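Local coordinates for protein choline kinase (Cryptosporidium parvum, PDB 3MES) that probably phosphorylates choline, and perhaps ethanolamine, at the expense of ATP, at residues E361-G372 and R398-L409. Residues are numbered along the deposited sequence; the frame is centred on the assembly and turned at random.
Sequences EVFTLISHITWG and RFTHYLQKKKEL. With DME (decamethonium ion), chain K.
Arg398 pushes its side chain into the hole formed by Ser367, His368, Trp371 and Gly372, where two nearly antiparallel helices (159°) run close, their axes 8.1 Å apart. Bends at chi2 and chi3 fold the arginine back so that NE gives a hydrogen bond to His368 ND1 (2.9 Å); the bond runs in the plane of both imidazole and guanidinium, although these planes are 87° apart. NH2 bonds Ser367 OG (3.1 Å), and NH1 reaches Tyr394, so the guanidinium is gripped at all three nitrogens. Asn300 OD1 also bonds Ser367 OG and takes the N-H of Trp371 NE1, tying the two residues together. The acceptor role of ND1 fixes the rotation of the His368 ring, and His401 CB sits over one of its faces, 3.8 Å from the centroid. Gly372 CA comes within 3.5 Å of Phe399 CE1. Further along, chi1 of Tyr402 (167°) swings its ring against helix 364-372, where Ile369 CD1 lies over the ring face and Leu365 CB abuts Tyr402 CE1 at 3.4 Å. Leu365 and Leu409 then meet tip to tip through their CD1 methyls. Toward Glu361, at the end of helix 351-362, the backbones move apart: Lys405 passes Thr364 OG1 and ends in a salt bridge from NZ to the syn side of Glu361 OE2 (2.9 Å), whose other oxygen bonds Tyr324. On the looser, partly exposed margin, Lys406 lends little more than CB to Leu365 CD2, and its amine leads away. At the opposite end, Trp371 lays its indole face against the decamethonium trimethylammonium group (CZ3 to C17, 3.3 Å); this antiparallel helix pair thus backs an aromatic quaternary-ammonium pocket, consistent with the choline site of choline kinases.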
ATOM      1  N   GLU B 361      -0.217  -9.377  21.986  1.00 18.15           N
ATOM      2  CA  GLU B 361       1.047  -9.769  22.608  1.00 18.01           C
ATOM      3  C   GLU B 361       0.999 -11.210  23.105  1.00 17.86           C
ATOM      4  O   GLU B 361       1.990 -11.933  23.040  1.00 17.84           O
ATOM      5  CB  GLU B 361       1.399  -8.825  23.759  1.00 17.98           C
ATOM      6  CG  GLU B 361       1.962  -7.490  23.307  1.00 18.15           C
ATOM      7  CD  GLU B 361       3.264  -7.644  22.542  1.00 18.61           C
ATOM      8  OE1 GLU B 361       3.235  -7.554  21.298  1.00 18.12           O
ATOM      9  OE2 GLU B 361       4.312  -7.868  23.184  1.00 18.88           O
ATOM     10  N   VAL B 362      -0.161 -11.620  23.603  1.00 17.74           N
ATOM     11  CA  VAL B 362      -0.334 -12.971  24.122  1.00 17.63           C
ATOM     12  C   VAL B 362      -0.048 -14.018  23.050  1.00 17.37           C
ATOM     13  O   VAL B 362       0.610 -15.021  23.309  1.00 17.30           O
ATOM     14  CB  VAL B 362      -1.761 -13.181  24.666  1.00 17.69           C
ATOM     15  CG1 VAL B 362      -2.080 -14.668  24.767  1.00 17.91           C
ATOM     16  CG2 VAL B 362      -1.925 -12.488  26.012  1.00 17.83           C
ATOM     17  N   PHE B 363      -0.545 -13.773  21.841  1.00 17.16           N
ATOM     18  CA  PHE B 363      -0.393 -14.720  20.744  1.00 16.95           C
ATOM     19  C   PHE B 363       1.052 -14.881  20.275  1.00 16.98           C
ATOM     20  O   PHE B 363       1.337 -15.725  19.426  1.00 17.13           O
ATOM     21  CB  PHE B 363      -1.281 -14.318  19.564  1.00 16.89           C
ATOM     22  CG  PHE B 363      -2.743 -14.577  19.791  1.00 16.55           C
ATOM     23  CD1 PHE B 363      -3.286 -15.826  19.530  1.00 16.08           C
ATOM     24  CD2 PHE B 363      -3.574 -13.575  20.264  1.00 16.18           C
ATOM     25  CE1 PHE B 363      -4.632 -16.070  19.739  1.00 15.92           C
ATOM     26  CE2 PHE B 363      -4.921 -13.813  20.473  1.00 15.93           C
ATOM     27  CZ  PHE B 363      -5.451 -15.061  20.210  1.00 15.65           C
ATOM     28  N   THR B 364       1.962 -14.074  20.819  1.00 16.86           N
ATOM     29  CA  THR B 364       3.370 -14.166  20.440  1.00 16.76           C
ATOM     30  C   THR B 364       3.960 -15.500  20.883  1.00 16.82           C
ATOM     31  O   THR B 364       4.873 -16.034  20.244  1.00 16.82           O
ATOM     32  CB  THR B 364       4.215 -13.018  21.040  1.00 16.76           C
ATOM     33  OG1 THR B 364       4.115 -13.036  22.470  1.00 16.82           O
ATOM     34  CG2 THR B 364       3.746 -11.669  20.518  1.00 16.74           C
ATOM     35  N   LEU B 365       3.437 -16.032  21.984  1.00 16.74           N
ATOM     36  CA  LEU B 365       3.913 -17.299  22.517  1.00 16.65           C
ATOM     37  C   LEU B 365       3.487 -18.450  21.611  1.00 16.72           C
ATOM     38  O   LEU B 365       4.210 -19.436  21.461  1.00 16.72           O
ATOM     39  CB  LEU B 365       3.392 -17.514  23.941  1.00 16.62           C
ATOM     40  CG  LEU B 365       3.654 -16.395  24.958  1.00 16.30           C
ATOM     41  CD1 LEU B 365       2.985 -16.713  26.283  1.00 15.65           C
ATOM     42  CD2 LEU B 365       5.147 -16.156  25.157  1.00 15.93           C
ATOM     43  N   ILE B 366       2.312 -18.319  21.005  1.00 16.68           N
ATOM     44  CA  ILE B 366       1.829 -19.329  20.073  1.00 16.60           C
ATOM     45  C   ILE B 366       2.815 -19.495  18.919  1.00 16.63           C
ATOM     46  O   ILE B 366       3.070 -20.608  18.463  1.00 16.60           O
ATOM     47  CB  ILE B 366       0.435 -18.973  19.520  1.00 16.47           C
ATOM     48  CG1 ILE B 366      -0.583 -18.894  20.658  1.00 16.33           C
ATOM     49  CG2 ILE B 366      -0.010 -19.998  18.487  1.00 16.41           C
ATOM     50  CD1 ILE B 366      -0.873 -20.224  21.324  1.00 15.12           C
ATOM     51  N   SER B 367       3.378 -18.377  18.469  1.00 16.77           N
ATOM     52  CA  SER B 367       4.323 -18.365  17.357  1.00 16.91           C
ATOM     53  C   SER B 367       5.643 -19.054  17.705  1.00 16.98           C
ATOM     54  O   SER B 367       6.131 -19.893  16.945  1.00 16.98           O
ATOM     55  CB  SER B 367       4.583 -16.926  16.902  1.00 17.00           C
ATOM     56  OG  SER B 367       5.558 -16.879  15.872  1.00 17.44           O
ATOM     57  N   HIS B 368       6.213 -18.700  18.855  1.00 17.02           N
ATOM     58  CA  HIS B 368       7.482 -19.282  19.293  1.00 17.00           C
ATOM     59  C   HIS B 368       7.384 -20.789  19.505  1.00 17.10           C
ATOM     60  O   HIS B 368       8.324 -21.527  19.216  1.00 17.22           O
ATOM     61  CB  HIS B 368       7.973 -18.622  20.584  1.00 16.92           C
ATOM     62  CG  HIS B 368       8.418 -17.204  20.411  1.00 16.73           C
ATOM     63  ND1 HIS B 368       9.312 -16.817  19.435  1.00 16.68           N
ATOM     64  CD2 HIS B 368       8.111 -16.083  21.105  1.00 16.35           C
ATOM     65  CE1 HIS B 368       9.525 -15.517  19.528  1.00 16.39           C
ATOM     66  NE2 HIS B 368       8.809 -15.048  20.533  1.00 16.01           N
ATOM     67  N   ILE B 369       6.253 -21.244  20.028  1.00 17.26           N
ATOM     68  CA  ILE B 369       6.071 -22.666  20.286  1.00 17.40           C
ATOM     69  C   ILE B 369       5.791 -23.432  18.999  1.00 17.51           C
ATOM     70  O   ILE B 369       6.345 -24.504  18.770  1.00 17.52           O
ATOM     71  CB  ILE B 369       4.941 -22.918  21.300  1.00 17.40           C
ATOM     72  CG1 ILE B 369       5.478 -22.784  22.728  1.00 17.67           C
ATOM     73  CG2 ILE B 369       4.338 -24.300  21.092  1.00 17.22           C
ATOM     74  CD1 ILE B 369       4.447 -23.061  23.801  1.00 17.69           C
ATOM     75  N   THR B 370       4.929 -22.870  18.160  1.00 17.72           N
ATOM     76  CA  THR B 370       4.562 -23.505  16.903  1.00 17.93           C
ATOM     77  C   THR B 370       5.789 -23.765  16.033  1.00 18.14           C
ATOM     78  O   THR B 370       6.069 -24.899  15.655  1.00 18.14           O
ATOM     79  CB  THR B 370       3.553 -22.641  16.115  1.00 17.89           C
ATOM     80  OG1 THR B 370       2.376 -22.431  16.910  1.00 17.75           O
ATOM     81  CG2 THR B 370       3.169 -23.321  14.810  1.00 17.55           C
ATOM     82  N   TRP B 371       6.527 -22.709  15.725  1.00 18.55           N
ATOM     83  CA  TRP B 371       7.666 -22.837  14.830  1.00 18.98           C
ATOM     84  C   TRP B 371       8.827 -23.578  15.483  1.00 19.33           C
ATOM     85  O   TRP B 371       9.697 -24.116  14.794  1.00 19.17           O
ATOM     86  CB  TRP B 371       8.090 -21.470  14.303  1.00 18.91           C
ATOM     87  CG  TRP B 371       7.040 -20.858  13.433  1.00 19.09           C
ATOM     88  CD1 TRP B 371       6.351 -19.701  13.660  1.00 18.90           C
ATOM     89  CD2 TRP B 371       6.537 -21.390  12.200  1.00 19.00           C
ATOM     90  NE1 TRP B 371       5.464 -19.474  12.638  1.00 18.99           N
ATOM     91  CE2 TRP B 371       5.558 -20.496  11.729  1.00 18.81           C
ATOM     92  CE3 TRP B 371       6.826 -22.531  11.447  1.00 18.83           C
ATOM     93  CZ2 TRP B 371       4.863 -20.708  10.539  1.00 18.98           C
ATOM     94  CZ3 TRP B 371       6.135 -22.741  10.265  1.00 19.06           C
ATOM     95  CH2 TRP B 371       5.165 -21.833   9.823  1.00 18.95           C
ATOM     96  N   GLY B 372       8.831 -23.610  16.813  1.00 19.73           N
ATOM     97  CA  GLY B 372       9.791 -24.423  17.546  1.00 20.24           C
ATOM     98  C   GLY B 372       9.548 -25.901  17.287  1.00 20.66           C
ATOM     99  O   GLY B 372      10.428 -26.611  16.799  1.00 20.77           O
ATOM    100  N   ARG B 398      13.586 -20.328  19.360  1.00 22.37           N
ATOM    101  CA  ARG B 398      12.164 -20.030  19.507  1.00 22.21           C
ATOM    102  C   ARG B 398      11.674 -20.404  20.904  1.00 22.23           C
ATOM    103  O   ARG B 398      10.906 -19.662  21.519  1.00 22.12           O
ATOM    104  CB  ARG B 398      11.330 -20.743  18.440  1.00 22.04           C
ATOM    105  CG  ARG B 398      11.703 -20.399  17.004  1.00 21.66           C
ATOM    106  CD  ARG B 398      11.801 -18.893  16.775  1.00 20.94           C
ATOM    107  NE  ARG B 398      10.586 -18.174  17.153  1.00 20.46           N
ATOM    108  CZ  ARG B 398       9.598 -17.868  16.316  1.00 20.70           C
ATOM    109  NH1 ARG B 398       9.664 -18.228  15.041  1.00 20.08           N
ATOM    110  NH2 ARG B 398       8.538 -17.205  16.760  1.00 20.93           N
ATOM    111  N   PHE B 399      12.121 -21.556  21.400  1.00 22.23           N
ATOM    112  CA  PHE B 399      11.755 -21.991  22.744  1.00 22.34           C
ATOM    113  C   PHE B 399      12.307 -21.020  23.781  1.00 22.43           C
ATOM    114  O   PHE B 399      11.574 -20.527  24.633  1.00 22.41           O
ATOM    115  CB  PHE B 399      12.256 -23.412  23.028  1.00 22.34           C
ATOM    116  CG  PHE B 399      11.575 -24.475  22.209  1.00 22.18           C
ATOM    117  CD1 PHE B 399      10.307 -24.265  21.690  1.00 22.15           C
ATOM    118  CD2 PHE B 399      12.192 -25.693  21.980  1.00 21.89           C
ATOM    119  CE1 PHE B 399       9.677 -25.242  20.942  1.00 22.17           C
ATOM    120  CE2 PHE B 399      11.568 -26.674  21.236  1.00 22.28           C
ATOM    121  CZ  PHE B 399      10.306 -26.448  20.716  1.00 22.27           C
ATOM    122  N   THR B 400      13.604 -20.750  23.701  1.00 22.63           N
ATOM    123  CA  THR B 400      14.231 -19.765  24.571  1.00 22.77           C
ATOM    124  C   THR B 400      13.387 -18.495  24.615  1.00 22.78           C
ATOM    125  O   THR B 400      13.052 -17.996  25.688  1.00 22.88           O
ATOM    126  CB  THR B 400      15.653 -19.410  24.088  1.00 22.83           C
ATOM    127  OG1 THR B 400      16.494 -20.568  24.169  1.00 23.01           O
ATOM    128  CG2 THR B 400      16.250 -18.299  24.938  1.00 22.85           C
ATOM    129  N   HIS B 401      13.037 -17.982  23.440  1.00 22.80           N
ATOM    130  CA  HIS B 401      12.299 -16.727  23.347  1.00 22.78           C
ATOM    131  C   HIS B 401      10.886 -16.831  23.912  1.00 22.84           C
ATOM    132  O   HIS B 401      10.329 -15.838  24.383  1.00 22.83           O
ATOM    133  CB  HIS B 401      12.268 -16.212  21.905  1.00 22.80           C
ATOM    134  CG  HIS B 401      13.581 -15.668  21.431  1.00 22.80           C
ATOM    135  ND1 HIS B 401      13.919 -15.593  20.097  1.00 23.00           N
ATOM    136  CD2 HIS B 401      14.643 -15.183  22.116  1.00 22.90           C
ATOM    137  CE1 HIS B 401      15.130 -15.077  19.980  1.00 22.88           C
ATOM    138  NE2 HIS B 401      15.591 -14.822  21.191  1.00 23.07           N
ATOM    139  N   TYR B 402      10.308 -18.027  23.866  1.00 22.88           N
ATOM    140  CA  TYR B 402       9.008 -18.255  24.486  1.00 22.83           C
ATOM    141  C   TYR B 402       9.083 -17.992  25.985  1.00 22.84           C
ATOM    142  O   TYR B 402       8.272 -17.250  26.537  1.00 22.77           O
ATOM    143  CB  TYR B 402       8.522 -19.685  24.251  1.00 22.84           C
ATOM    144  CG  TYR B 402       7.345 -20.042  25.126  1.00 22.80           C
ATOM    145  CD1 TYR B 402       6.047 -19.781  24.715  1.00 22.97           C
ATOM    146  CD2 TYR B 402       7.532 -20.617  26.378  1.00 23.16           C
ATOM    147  CE1 TYR B 402       4.966 -20.094  25.515  1.00 23.13           C
ATOM    148  CE2 TYR B 402       6.458 -20.932  27.187  1.00 23.08           C
ATOM    149  CZ  TYR B 402       5.176 -20.667  26.748  1.00 23.11           C
ATOM    150  OH  TYR B 402       4.100 -20.976  27.542  1.00 23.54           O
ATOM    151  N   LEU B 403      10.057 -18.618  26.637  1.00 22.90           N
ATOM    152  CA  LEU B 403      10.272 -18.435  28.066  1.00 23.03           C
ATOM    153  C   LEU B 403      10.454 -16.964  28.395  1.00 23.13           C
ATOM    154  O   LEU B 403       9.798 -16.428  29.288  1.00 23.18           O
ATOM    155  CB  LEU B 403      11.498 -19.228  28.521  1.00 22.96           C
ATOM    156  CG  LEU B 403      11.250 -20.623  29.107  1.00 22.79           C
ATOM    157  CD1 LEU B 403       9.873 -21.153  28.738  1.00 22.29           C
ATOM    158  CD2 LEU B 403      12.350 -21.588  28.682  1.00 22.18           C
ATOM    159  N   GLN B 404      11.350 -16.315  27.657  1.00 23.35           N
ATOM    160  CA  GLN B 404      11.659 -14.907  27.872  1.00 23.45           C
ATOM    161  C   GLN B 404      10.429 -14.021  27.694  1.00 23.48           C
ATOM    162  O   GLN B 404      10.104 -13.213  28.566  1.00 23.54           O
ATOM    163  CB  GLN B 404      12.777 -14.464  26.924  1.00 23.46           C
ATOM    164  CG  GLN B 404      13.259 -13.046  27.150  1.00 23.65           C
ATOM    165  CD  GLN B 404      14.456 -12.695  26.289  1.00 24.33           C
ATOM    166  OE1 GLN B 404      15.098 -13.572  25.708  1.00 24.64           O
ATOM    167  NE2 GLN B 404      14.764 -11.407  26.203  1.00 24.83           N
ATOM    168  N   LYS B 405       9.743 -14.180  26.566  1.00 23.53           N
ATOM    169  CA  LYS B 405       8.553 -13.384  26.277  1.00 23.60           C
ATOM    170  C   LYS B 405       7.474 -13.565  27.345  1.00 23.80           C
ATOM    171  O   LYS B 405       6.827 -12.601  27.753  1.00 23.74           O
ATOM    172  CB  LYS B 405       7.997 -13.731  24.892  1.00 23.49           C
ATOM    173  CG  LYS B 405       6.925 -12.776  24.389  1.00 23.28           C
ATOM    174  CD  LYS B 405       7.477 -11.376  24.136  1.00 22.41           C
ATOM    175  CE  LYS B 405       6.409 -10.472  23.534  1.00 22.50           C
ATOM    176  NZ  LYS B 405       6.889  -9.082  23.278  1.00 22.52           N
ATOM    177  N   LYS B 406       7.284 -14.803  27.796  1.00 23.96           N
ATOM    178  CA  LYS B 406       6.295 -15.089  28.829  1.00 24.31           C
ATOM    179  C   LYS B 406       6.606 -14.342  30.128  1.00 24.53           C
ATOM    180  O   LYS B 406       5.699 -13.843  30.794  1.00 24.49           O
ATOM    181  CB  LYS B 406       6.200 -16.594  29.084  1.00 24.37           C
ATOM    182  CG  LYS B 406       5.151 -16.994  30.111  1.00 24.62           C
ATOM    183  CD  LYS B 406       4.958 -18.503  30.133  1.00 25.22           C
ATOM    184  CE  LYS B 406       3.825 -18.913  31.060  1.00 25.78           C
ATOM    185  NZ  LYS B 406       4.207 -18.821  32.498  1.00 26.13           N
ATOM    186  N   LYS B 407       7.885 -14.264  30.487  1.00 24.75           N
ATOM    187  CA  LYS B 407       8.287 -13.491  31.659  1.00 25.09           C
ATOM    188  C   LYS B 407       7.987 -12.009  31.457  1.00 25.21           C
ATOM    189  O   LYS B 407       7.613 -11.310  32.397  1.00 25.21           O
ATOM    190  CB  LYS B 407       9.775 -13.679  31.969  1.00 25.15           C
ATOM    191  CG  LYS B 407      10.104 -14.955  32.735  1.00 25.28           C
ATOM    192  CD  LYS B 407      11.478 -14.862  33.394  1.00 25.95           C
ATOM    193  CE  LYS B 407      11.451 -13.992  34.654  1.00 25.97           C
ATOM    194  NZ  LYS B 407      11.334 -12.534  34.359  1.00 26.45           N
ATOM    195  N   GLU B 408       8.158 -11.534  30.228  1.00 25.36           N
ATOM    196  CA  GLU B 408       7.924 -10.130  29.922  1.00 25.52           C
ATOM    197  C   GLU B 408       6.436  -9.793  29.986  1.00 25.54           C
ATOM    198  O   GLU B 408       6.042  -8.807  30.611  1.00 25.63           O
ATOM    199  CB  GLU B 408       8.509  -9.764  28.556  1.00 25.58           C
ATOM    200  CG  GLU B 408      10.007 -10.016  28.451  1.00 26.16           C
ATOM    201  CD  GLU B 408      10.662  -9.252  27.311  1.00 26.87           C
ATOM    202  OE1 GLU B 408      10.030  -9.104  26.240  1.00 26.69           O
ATOM    203  OE2 GLU B 408      11.815  -8.801  27.493  1.00 26.94           O
ATOM    204  N   LEU B 409       5.617 -10.621  29.344  1.00 25.50           N
ATOM    205  CA  LEU B 409       4.169 -10.438  29.362  1.00 25.58           C
ATOM    206  C   LEU B 409       3.643 -10.389  30.793  1.00 25.68           C
ATOM    207  O   LEU B 409       2.725  -9.630  31.104  1.00 25.67           O
ATOM    208  CB  LEU B 409       3.474 -11.562  28.588  1.00 25.49           C
ATOM    209  CG  LEU B 409       3.871 -11.726  27.120  1.00 25.38           C
ATOM    210  CD1 LEU B 409       2.963 -12.734  26.431  1.00 25.01           C
ATOM    211  CD2 LEU B 409       3.832 -10.386  26.399  1.00 25.20           C
TER
HETATM  212  N1  DME K 427      16.873 -18.199   1.927  1.00 35.08           N
HETATM  213  C2  DME K 427      17.078 -19.622   2.244  1.00 34.56           C
HETATM  214  C3  DME K 427      15.828 -20.189   2.924  1.00 34.08           C
HETATM  215  C4  DME K 427      16.132 -21.526   3.608  1.00 33.74           C
HETATM  216  C5  DME K 427      14.874 -22.135   4.239  1.00 33.38           C
HETATM  217  C6  DME K 427      14.406 -21.322   5.452  1.00 32.78           C
HETATM  218  C7  DME K 427      14.500 -22.142   6.744  1.00 32.13           C
HETATM  219  C8  DME K 427      13.131 -22.281   7.413  1.00 31.75           C
HETATM  220  C9  DME K 427      12.901 -21.192   8.463  1.00 31.30           C
HETATM  221  C10 DME K 427      11.465 -20.663   8.395  1.00 30.85           C
HETATM  222  C11 DME K 427      10.955 -20.284   9.786  1.00 30.49           C
HETATM  223  N12 DME K 427       9.545 -19.866   9.709  1.00 30.30           N
HETATM  224  C13 DME K 427      18.132 -17.459   2.121  1.00 34.83           C
HETATM  225  C14 DME K 427      16.441 -18.073   0.526  1.00 34.96           C
HETATM  226  C15 DME K 427      15.842 -17.641   2.817  1.00 34.87           C
HETATM  227  C16 DME K 427       9.403 -18.744   8.770  1.00 30.11           C
HETATM  228  C17 DME K 427       8.729 -20.997   9.244  1.00 29.74           C
HETATM  229  C18 DME K 427       9.099 -19.435  11.045  1.00 30.07           C